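Local coordinates for MccB protein (Escherichia coli, PDB 6OM4) that uses ATP to join adenosine monophosphate through a phosphoramidate bond to the precursor peptide MccA, a step in making the nucleotide antibiotic microcin C7, at residues Glu36-Thr41 and Arg70-Asn75; Ile143-Asp148 and Lys202-Asp207; Ile235-Val240 and Ala300-Asp305. All coordinates share one frame; numbering follows the deposited sequence.

The three contacts follow one another along the chain, each closing before the next opens, so none nests in or crosses another. Contact 1 comes first and closes a mainly helical excursion of 28 residues within the N-terminal part, packing helix 32-43 on helix 62-74. The chain then enters the nucleotide-binding region, where contact 2 brings the loop before strand 208-211 back to strand 141-146, beside the ATP site. Contact 3 spans a further 59 residues and lays helix 292-311 on strand 234-240 of the same mixed sheet. Contacts 2 and 3 have centres about 17 Å apart, whereas those of contacts 1 and 2 are about 48 Å apart.

Contact 1: Glu36-Thr41 and Arg70-Asn75; sequences ENIIKT and RFLKEN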
loop_
_atom_site.group_PDB
_atom_site.type_symbol
_atom_site.label_atom_id
_atom_site.label_comp_id
_atom_site.label_asym_id
_atom_site.label_seq_id
_atom_site.Cartn_x
_atom_site.Cartn_y
_atom_site.Cartn_z
ATOM N N GLU A 36 18.605 24.791 18.651
ATOM C CA GLU A 36 18.575 24.740 20.118
ATOM C C GLU A 36 17.214 25.228 20.601
ATOM O O GLU A 36 16.644 24.669 21.536
ATOM C CB GLU A 36 19.741 25.561 20.695
ATOM C CG GLU A 36 21.097 24.929 20.416
ATOM C CD GLU A 36 22.302 25.724 20.930
ATOM O OE1 GLU A 36 22.083 26.880 21.388
ATOM O OE2 GLU A 36 23.475 25.216 20.822
ATOM N N ASN A 37 16.702 26.294 19.991
ATOM C CA ASN A 37 15.411 26.838 20.394
ATOM C C ASN A 37 14.259 25.895 20.015
ATOM O O ASN A 37 13.262 25.799 20.745
ATOM C CB ASN A 37 15.171 28.234 19.826
ATOM C CG ASN A 37 15.906 29.322 20.596
ATOM O OD1 ASN A 37 16.329 29.135 21.765
ATOM N ND2 ASN A 37 16.046 30.460 19.952
ATOM N N ILE A 38 14.366 25.200 18.874
ATOM C CA ILE A 38 13.346 24.208 18.525
ATOM C C ILE A 38 13.311 23.115 19.602
ATOM O O ILE A 38 12.253 22.625 19.993
ATOM C CB ILE A 38 13.612 23.619 17.127
ATOM C CG1 ILE A 38 13.480 24.689 16.028
ATOM C CG2 ILE A 38 12.721 22.407 16.894
ATOM C CD1 ILE A 38 14.105 24.306 14.684
ATOM N N ILE A 39 14.495 22.691 20.042
ATOM C CA ILE A 39 14.588 21.630 21.113
ATOM C C ILE A 39 13.902 22.124 22.380
ATOM O O ILE A 39 13.109 21.389 22.973
ATOM C CB ILE A 39 16.039 21.231 21.392
ATOM C CG1 ILE A 39 16.648 20.481 20.208
ATOM C CG2 ILE A 39 16.135 20.407 22.673
ATOM C CD1 ILE A 39 18.150 20.457 20.188
ATOM N N LYS A 40 14.196 23.370 22.794
ATOM C CA LYS A 40 13.607 23.915 24.029
ATOM C C LYS A 40 12.085 23.992 23.892
ATOM O O LYS A 40 11.361 23.677 24.839
ATOM C CB LYS A 40 14.179 25.304 24.347
ATOM C CG LYS A 40 15.652 25.341 24.742
ATOM C CD LYS A 40 16.167 26.793 24.772
ATOM C CE LYS A 40 17.410 26.973 25.608
ATOM N NZ LYS A 40 17.721 28.410 25.830
ATOM N N THR A 41 11.593 24.372 22.708
ATOM C CA THR A 41 10.170 24.445 22.442
ATOM C C THR A 41 9.547 23.040 22.506
ATOM O O THR A 41 8.535 22.824 23.179
ATOM C CB THR A 41 9.883 25.146 21.107
ATOM O OG1 THR A 41 10.448 26.459 21.182
ATOM C CG2 THR A 41 8.410 25.257 20.762
ATOM N N ARG A 70 5.493 26.892 15.185
ATOM C CA ARG A 70 5.004 26.769 13.789
ATOM C C ARG A 70 5.778 25.650 13.065
ATOM O O ARG A 70 5.201 24.812 12.354
ATOM C CB ARG A 70 5.119 28.107 13.047
ATOM C CG ARG A 70 4.609 28.134 11.600
ATOM C CD ARG A 70 5.660 27.947 10.514
ATOM N NE ARG A 70 6.815 28.768 10.781
ATOM C CZ ARG A 70 8.074 28.459 10.541
ATOM N NH1 ARG A 70 8.979 29.407 10.679
ATOM N NH2 ARG A 70 8.443 27.245 10.182
ATOM N N PHE A 71 7.085 25.648 13.241
ATOM C CA PHE A 71 7.969 24.662 12.649
ATOM C C PHE A 71 7.590 23.242 13.106
ATOM O O PHE A 71 7.481 22.328 12.292
ATOM C CB PHE A 71 9.419 25.002 12.993
ATOM C CG PHE A 71 10.438 23.940 12.662
ATOM C CD1 PHE A 71 10.629 22.853 13.502
ATOM C CD2 PHE A 71 11.214 24.048 11.523
ATOM C CE1 PHE A 71 11.536 21.852 13.186
ATOM C CE2 PHE A 71 12.157 23.074 11.222
ATOM C CZ PHE A 71 12.317 21.983 12.054
ATOM N N LEU A 72 7.443 23.048 14.414
ATOM C CA LEU A 72 7.071 21.725 14.947
ATOM C C LEU A 72 5.679 21.301 14.464
ATOM O O LEU A 72 5.454 20.139 14.142
ATOM C CB LEU A 72 7.165 21.769 16.468
ATOM C CG LEU A 72 8.592 21.884 17.006
ATOM C CD1 LEU A 72 8.593 22.226 18.491
ATOM C CD2 LEU A 72 9.316 20.577 16.807
ATOM N N LYS A 73 4.723 22.230 14.434
ATOM C CA LYS A 73 3.374 21.957 14.002
ATOM C C LYS A 73 3.302 21.565 12.524
ATOM O O LYS A 73 2.546 20.650 12.155
ATOM C CB LYS A 73 2.495 23.204 14.163
ATOM C CG LYS A 73 1.957 23.500 15.548
ATOM C CD LYS A 73 0.842 24.556 15.463
ATOM C CE LYS A 73 -0.544 23.962 15.532
ATOM N NZ LYS A 73 -0.636 22.712 14.747
ATOM N N GLU A 74 3.978 22.326 11.649
ATOM C CA GLU A 74 3.801 22.138 10.201
ATOM C C GLU A 74 4.428 20.812 9.750
ATOM O O GLU A 74 4.121 20.336 8.663
ATOM C CB GLU A 74 4.344 23.352 9.445
ATOM C CG GLU A 74 5.859 23.392 9.364
ATOM C CD GLU A 74 6.435 24.679 8.793
ATOM O OE1 GLU A 74 5.644 25.566 8.411
ATOM O OE2 GLU A 74 7.702 24.813 8.776
ATOM N N ASN A 75 5.289 20.230 10.586
ATOM C CA ASN A 75 5.857 18.904 10.323
ATOM C C ASN A 75 5.124 17.790 11.104
ATOM O O ASN A 75 5.556 16.647 11.046
ATOM C CB ASN A 75 7.351 18.930 10.618
ATOM C CG ASN A 75 8.100 19.785 9.618
ATOM O OD1 ASN A 75 8.214 19.418 8.452
ATOM N ND2 ASN A 75 8.601 20.910 10.064
#
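I38 of helix 32-43 packs against both F71 and L72 of helix 62-74. At CB its side chain divides. CG2, anti to the backbone N, lies 3.9 Å from L72 CD2 and also borders F71 CE1. CG1 continues the other branch beside the backbone N (chi1 -65°), and the extended second torsion carries the terminal methyl onto the aromatic ring: I38 CD1 sits 3.8 Å from the centroid of the F71 ring, only 10° off its normal. This is a CH-pi contact over the middle of one face. Branched isoleucine suits the place because its two arms serve two different neighbours. Above the opposite face of the F71 ring stands N75 ND2, held there by its 2.9 Å hydrogen bond to F71 O. One turn beyond I38, T41 CG2 meets L72 CD1 at 3.8 Å. Threonine suits the place: its methyl packs while its hydroxyl is satisfied within its own helix, where T41 OG1 and T41 N reach N37 O from opposite faces of its carbonyl plane. V29 and I78, from strands 27-29 and 78-80, extend the apolar surroundings. The two helix segments cross at -71° with axes 10.5 Å apart, a steep helix-helix packing in a small alpha/beta N-terminal domain, probably akin to the winged-helix-like peptide-binding domains (RiPP recognition elements) of enzymes that modify ribosomal peptides.

Contact 2: Ile143-Asp148 and Lys202-Asp207; sequences ILIDND and KVPEAD. With MG (magnesium ion), chain F; ND7 (5'-O-[(S)-amino(hydroxy)phosphoryl]adenosine), chain M.
I145 and V203 meet methyl to methyl, and theirs is the close part of this contact. I145 CD1 lies 3.8 Å from V203 CG1, the two side chains slanting across one another; the anti placement of V203 CG1 relative to its backbone N (chi1 177°) helps bring that branch to the isoleucine. Beta-branched residues suit a strand and the loop buried against it, since they fill space with little freedom near the backbone. V119 and L121 of the neighbouring strand 117-121 add to the apolar lining around I145. The fit relaxes at P204, whose CD stands 4.4 Å from I145 CD1, and P204 is already partly exposed.

Beyond I145 the chain changes from apolar to acidic. D146 holds the ribose of the nucleotide with both oxygens: O2' donates to D146 OD1 at 2.7 Å and O3' to D146 OD2 at 2.7 Å. An Asx turn, in which D148 N donates to D146 OD1 at 2.9 Å, helps fix the carboxylate, D148 N meeting OD1 on its anti side, while the backbone N of C123 binds D146 OD2. D148, which the pyrophosphate touches, faces a wetter setting. Its OD2 binds the magnesium ion at 2.1 Å, and its OD1 accepts from one of the four waters on that metal. Two aspartates two residues apart thus divide the work, one gripping the ribose hydroxyls and the other the magnesium ion, an arrangement consistent with ATP-dependent nucleotidyl transfer.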
loop_
_atom_site.group_PDB
_atom_site.type_symbol
_atom_site.label_atom_id
_atom_site.label_comp_id
_atom_site.label_asym_id
_atom_site.label_seq_id
_atom_site.Cartn_x
_atom_site.Cartn_y
_atom_site.Cartn_z
ATOM N N ILE A 143 -11.764 -11.118 2.022
ATOM C CA ILE A 143 -12.329 -12.206 1.204
ATOM C C ILE A 143 -11.199 -12.751 0.343
ATOM O O ILE A 143 -10.610 -12.002 -0.421
ATOM C CB ILE A 143 -13.479 -11.736 0.300
ATOM C CG1 ILE A 143 -14.468 -10.831 1.026
ATOM C CG2 ILE A 143 -14.147 -12.942 -0.364
ATOM C CD1 ILE A 143 -15.083 -11.416 2.225
ATOM N N LEU A 144 -10.883 -14.031 0.531
ATOM C CA LEU A 144 -9.816 -14.692 -0.174
ATOM C C LEU A 144 -10.376 -15.534 -1.326
ATOM O O LEU A 144 -11.221 -16.413 -1.121
ATOM C CB LEU A 144 -9.063 -15.593 0.807
ATOM C CG LEU A 144 -8.597 -14.930 2.086
ATOM C CD1 LEU A 144 -8.180 -15.991 3.070
ATOM C CD2 LEU A 144 -7.470 -13.950 1.795
ATOM N N ILE A 145 -9.841 -15.307 -2.523
ATOM C CA ILE A 145 -10.274 -16.013 -3.746
ATOM C C ILE A 145 -9.080 -16.686 -4.416
ATOM O O ILE A 145 -8.117 -16.035 -4.852
ATOM C CB ILE A 145 -10.964 -15.029 -4.710
ATOM C CG1 ILE A 145 -11.954 -14.155 -3.927
ATOM C CG2 ILE A 145 -11.621 -15.760 -5.884
ATOM C CD1 ILE A 145 -12.787 -13.213 -4.807
ATOM N N ASP A 146 -9.199 -18.002 -4.561
ATOM C CA ASP A 146 -8.215 -18.808 -5.270
ATOM C C ASP A 146 -8.836 -20.189 -5.422
ATOM O O ASP A 146 -9.789 -20.512 -4.711
ATOM C CB ASP A 146 -6.878 -18.879 -4.513
ATOM C CG ASP A 146 -5.644 -19.040 -5.406
ATOM O OD1 ASP A 146 -5.623 -19.962 -6.275
ATOM O OD2 ASP A 146 -4.716 -18.205 -5.273
ATOM N N ASN A 147 -8.243 -21.006 -6.288
ATOM C CA ASN A 147 -8.682 -22.378 -6.418
ATOM C C ASN A 147 -7.481 -23.319 -6.407
ATOM O O ASN A 147 -7.651 -24.495 -6.660
ATOM C CB ASN A 147 -9.437 -22.585 -7.722
ATOM C CG ASN A 147 -10.214 -23.878 -7.721
ATOM O OD1 ASN A 147 -10.847 -24.200 -6.708
ATOM N ND2 ASN A 147 -10.162 -24.610 -8.829
ATOM N N ASP A 148 -6.288 -22.821 -6.047
ATOM C CA ASP A 148 -5.093 -23.638 -6.091
ATOM C C ASP A 148 -4.773 -24.329 -4.752
ATOM O O ASP A 148 -5.165 -23.918 -3.668
ATOM C CB ASP A 148 -3.907 -22.781 -6.513
ATOM C CG ASP A 148 -2.717 -23.537 -7.069
ATOM O OD1 ASP A 148 -2.874 -24.724 -7.482
ATOM O OD2 ASP A 148 -1.623 -22.921 -7.117
ATOM N N LYS A 202 -18.900 -13.375 -10.111
ATOM C CA LYS A 202 -18.925 -14.162 -8.879
ATOM C C LYS A 202 -18.082 -13.499 -7.778
ATOM O O LYS A 202 -18.037 -13.985 -6.639
ATOM C CB LYS A 202 -18.396 -15.585 -9.105
ATOM C CG LYS A 202 -19.340 -16.520 -9.855
ATOM C CD LYS A 202 -18.930 -16.792 -11.285
ATOM C CE LYS A 202 -19.612 -17.991 -11.915
ATOM N NZ LYS A 202 -18.838 -19.232 -11.700
ATOM N N VAL A 203 -17.366 -12.419 -8.112
ATOM C CA VAL A 203 -16.498 -11.758 -7.149
ATOM C C VAL A 203 -17.274 -10.640 -6.462
ATOM O O VAL A 203 -17.774 -9.730 -7.133
ATOM C CB VAL A 203 -15.228 -11.224 -7.833
ATOM C CG1 VAL A 203 -14.351 -10.481 -6.846
ATOM C CG2 VAL A 203 -14.437 -12.323 -8.530
ATOM N N PRO A 204 -17.400 -10.663 -5.119
ATOM C CA PRO A 204 -18.209 -9.677 -4.407
ATOM C C PRO A 204 -17.651 -8.252 -4.532
ATOM O O PRO A 204 -16.462 -8.070 -4.718
ATOM C CB PRO A 204 -18.211 -10.120 -2.946
ATOM C CG PRO A 204 -17.705 -11.557 -2.987
ATOM C CD PRO A 204 -16.823 -11.674 -4.222
ATOM N N GLU A 205 -18.566 -7.279 -4.520
ATOM C CA GLU A 205 -18.253 -5.879 -4.348
ATOM C C GLU A 205 -17.482 -5.715 -3.038
ATOM O O GLU A 205 -17.699 -6.464 -2.094
ATOM C CB GLU A 205 -19.558 -5.078 -4.343
ATOM C CG GLU A 205 -19.441 -3.623 -3.955
ATOM C CD GLU A 205 -20.791 -2.905 -3.979
ATOM O OE1 GLU A 205 -21.848 -3.615 -3.996
ATOM O OE2 GLU A 205 -20.798 -1.635 -3.993
ATOM N N ALA A 206 -16.581 -4.726 -2.990
ATOM C CA ALA A 206 -15.829 -4.422 -1.799
ATOM C C ALA A 206 -15.312 -2.981 -1.890
ATOM O O ALA A 206 -15.427 -2.342 -2.927
ATOM C CB ALA A 206 -14.686 -5.405 -1.654
ATOM N N ASP A 207 -14.678 -2.511 -0.816
ATOM C CA ASP A 207 -14.068 -1.172 -0.819
ATOM C C ASP A 207 -12.998 -1.094 -1.910
ATOM O O ASP A 207 -12.851 -0.034 -2.531
ATOM C CB ASP A 207 -13.536 -0.809 0.572
ATOM C CG ASP A 207 -14.674 -0.579 1.564
ATOM O OD1 ASP A 207 -15.207 0.538 1.563
ATOM O OD2 ASP A 207 -15.075 -1.523 2.281
HETATM MG MG MG F . 0.308 -23.368 -7.794
HETATM O O1A ND7 M . 1.784 -17.306 -9.006
HETATM P PA ND7 M . 1.672 -16.285 -7.911
HETATM O O2A ND7 M . 2.641 -16.391 -6.741
HETATM N N3A ND7 M . 1.905 -14.803 -8.707
HETATM O "O5'" ND7 M . 0.231 -16.224 -7.253
HETATM C "C5'" ND7 M . -0.889 -16.094 -8.181
HETATM C "C4'" ND7 M . -2.114 -16.659 -7.417
HETATM C "C3'" ND7 M . -1.994 -18.220 -7.368
HETATM O "O3'" ND7 M . -2.187 -18.727 -6.105
HETATM C "C2'" ND7 M . -3.030 -18.639 -8.496
HETATM O "O2'" ND7 M . -3.704 -19.904 -8.129
HETATM C "C1'" ND7 M . -3.946 -17.661 -8.514
HETATM O "O4'" ND7 M . -3.158 -16.307 -8.099
HETATM N N9 ND7 M . -4.558 -17.354 -9.775
HETATM C C4 ND7 M . -5.895 -17.244 -10.007
HETATM C C5 ND7 M . -6.055 -16.923 -11.308
HETATM N N7 ND7 M . -4.831 -16.821 -11.875
HETATM C C8 ND7 M . -3.942 -17.068 -10.932
HETATM N N3 ND7 M . -6.958 -17.407 -9.190
HETATM C C2 ND7 M . -8.154 -17.236 -9.667
HETATM N N1 ND7 M . -8.345 -16.936 -10.957
HETATM C C6 ND7 M . -7.342 -16.765 -11.777
HETATM N N6 ND7 M . -7.577 -16.440 -13.173
HETATM O O HOH W 1 -0.516 -25.144 -8.421
HETATM O O HOH W 2 2.143 -23.949 -8.536
HETATM O O HOH W 3 0.634 -24.173 -5.937
HETATM O O HOH W 4 -0.161 -22.403 -9.706
#

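Contact 3: Ile235-Val240 and Ala300-Asp305; sequences INAGYV and ALCAAD
Strand 235-240 and helix 300-305 run nearly antiparallel, at 170° with axes 8.6 Å apart, and their CA atoms come nearest at A237 and C302, 6.2 Å from each other. The small residues make this closeness possible: A237 CB rests 3.6 Å from C302 CB. The chi1 of C302 (177°) turns SG toward the strand, where it also reaches I235 CG2, 3.8 Å away. The other branch of I235 runs on through CG1, and its CD1 meets D305 CB at 3.7 Å, the two side chains crossing at about a right angle. This is the helix-on-sheet layering of the Rossmann-like ThiF domain, helix 292-311 lying against one face of the mixed sheet, where V130 of helix 125-136 also touches C302. D305 can lie in an apolar setting because it meets I235 chiefly through CB, while its carboxylate accepts from S318 OG and L317 N. Across the strand, N236 points away from the helix; its OD1 is hydrogen-bonded to a polar side chain of the bound peptide and its ND2 to V211 O. Farther along, Y239 touches the bound nucleotide and hydrogen-bonds to the peptide through its backbone.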
loop_
_atom_site.group_PDB
_atom_site.type_symbol
_atom_site.label_atom_id
_atom_site.label_comp_id
_atom_site.label_asym_id
_atom_site.label_seq_id
_atom_site.Cartn_x
_atom_site.Cartn_y
_atom_site.Cartn_z
ATOM N N ILE A 235 -6.531 -2.386 -7.165
ATOM C CA ILE A 235 -5.136 -2.154 -7.331
ATOM C C ILE A 235 -4.471 -3.445 -7.825
ATOM O O ILE A 235 -4.819 -4.517 -7.371
ATOM C CB ILE A 235 -4.508 -1.632 -6.032
ATOM C CG1 ILE A 235 -3.046 -1.260 -6.298
ATOM C CG2 ILE A 235 -4.705 -2.604 -4.862
ATOM C CD1 ILE A 235 -2.366 -0.539 -5.163
ATOM N N ASN A 236 -3.596 -3.317 -8.819
ATOM C CA ASN A 236 -2.835 -4.469 -9.327
ATOM C C ASN A 236 -1.449 -4.440 -8.682
ATOM O O ASN A 236 -0.923 -3.386 -8.430
ATOM C CB ASN A 236 -2.812 -4.434 -10.856
ATOM C CG ASN A 236 -2.257 -5.657 -11.541
ATOM O OD1 ASN A 236 -1.617 -5.499 -12.577
ATOM N ND2 ASN A 236 -2.576 -6.861 -11.059
ATOM N N ALA A 237 -0.831 -5.619 -8.447
ATOM C CA ALA A 237 0.576 -5.640 -8.070
ATOM C C ALA A 237 1.167 -6.970 -8.505
ATOM O O ALA A 237 0.437 -7.937 -8.698
ATOM C CB ALA A 237 0.751 -5.474 -6.571
ATOM N N GLY A 238 2.492 -6.995 -8.598
ATOM C CA GLY A 238 3.189 -8.190 -8.952
ATOM C C GLY A 238 4.592 -7.852 -9.402
ATOM O O GLY A 238 5.242 -7.036 -8.805
ATOM N N TYR A 239 5.054 -8.545 -10.439
ATOM C CA TYR A 239 6.428 -8.404 -10.893
ATOM C C TYR A 239 6.497 -8.834 -12.358
ATOM O O TYR A 239 5.724 -9.679 -12.817
ATOM C CB TYR A 239 7.397 -9.218 -10.020
ATOM C CG TYR A 239 6.823 -10.559 -9.656
ATOM C CD1 TYR A 239 6.873 -11.637 -10.538
ATOM C CD2 TYR A 239 6.122 -10.704 -8.485
ATOM C CE1 TYR A 239 6.252 -12.838 -10.216
ATOM C CE2 TYR A 239 5.554 -11.904 -8.131
ATOM C CZ TYR A 239 5.570 -12.960 -9.021
ATOM O OH TYR A 239 4.963 -14.117 -8.609
ATOM N N VAL A 240 7.443 -8.231 -13.071
ATOM C CA VAL A 240 7.868 -8.705 -14.333
ATOM C C VAL A 240 9.295 -9.209 -14.110
ATOM O O VAL A 240 10.228 -8.406 -14.001
ATOM C CB VAL A 240 7.811 -7.640 -15.444
ATOM C CG1 VAL A 240 8.042 -8.314 -16.776
ATOM C CG2 VAL A 240 6.482 -6.913 -15.455
ATOM N N ALA A 300 4.295 -5.213 -0.441
ATOM C CA ALA A 300 4.344 -4.242 0.645
ATOM C C ALA A 300 3.765 -2.906 0.176
ATOM O O ALA A 300 2.900 -2.321 0.848
ATOM C CB ALA A 300 5.754 -4.047 1.117
ATOM N N LEU A 301 4.248 -2.413 -0.969
ATOM C CA LEU A 301 3.812 -1.125 -1.411
ATOM C C LEU A 301 2.352 -1.161 -1.887
ATOM O O LEU A 301 1.640 -0.140 -1.721
ATOM C CB LEU A 301 4.773 -0.624 -2.486
ATOM C CG LEU A 301 6.140 -0.265 -1.929
ATOM C CD1 LEU A 301 7.172 -0.096 -3.039
ATOM C CD2 LEU A 301 6.009 1.001 -1.072
ATOM N N CYS A 302 1.876 -2.303 -2.390
ATOM C CA CYS A 302 0.466 -2.500 -2.707
ATOM C C CYS A 302 -0.385 -2.366 -1.427
ATOM O O CYS A 302 -1.388 -1.643 -1.388
ATOM C CB CYS A 302 0.289 -3.875 -3.362
ATOM S SG CYS A 302 -1.450 -4.268 -3.708
ATOM N N ALA A 303 0.026 -3.056 -0.353
ATOM C CA ALA A 303 -0.712 -2.999 0.913
ATOM C C ALA A 303 -0.746 -1.549 1.429
ATOM O O ALA A 303 -1.761 -1.091 1.933
ATOM C CB ALA A 303 -0.122 -3.920 1.938
ATOM N N ALA A 304 0.375 -0.824 1.305
ATOM C CA ALA A 304 0.445 0.575 1.784
ATOM C C ALA A 304 -0.625 1.410 1.094
ATOM O O ALA A 304 -1.299 2.232 1.733
ATOM C CB ALA A 304 1.789 1.177 1.495
ATOM N N ASP A 305 -0.715 1.264 -0.223
ATOM C CA ASP A 305 -1.727 2.012 -0.987
ATOM C C ASP A 305 -3.162 1.625 -0.601
ATOM O O ASP A 305 -3.982 2.515 -0.515
ATOM C CB ASP A 305 -1.443 1.910 -2.479
ATOM C CG ASP A 305 -0.394 2.936 -2.927
ATOM O OD1 ASP A 305 0.208 3.677 -2.051
ATOM O OD2 ASP A 305 -0.184 3.011 -4.145
#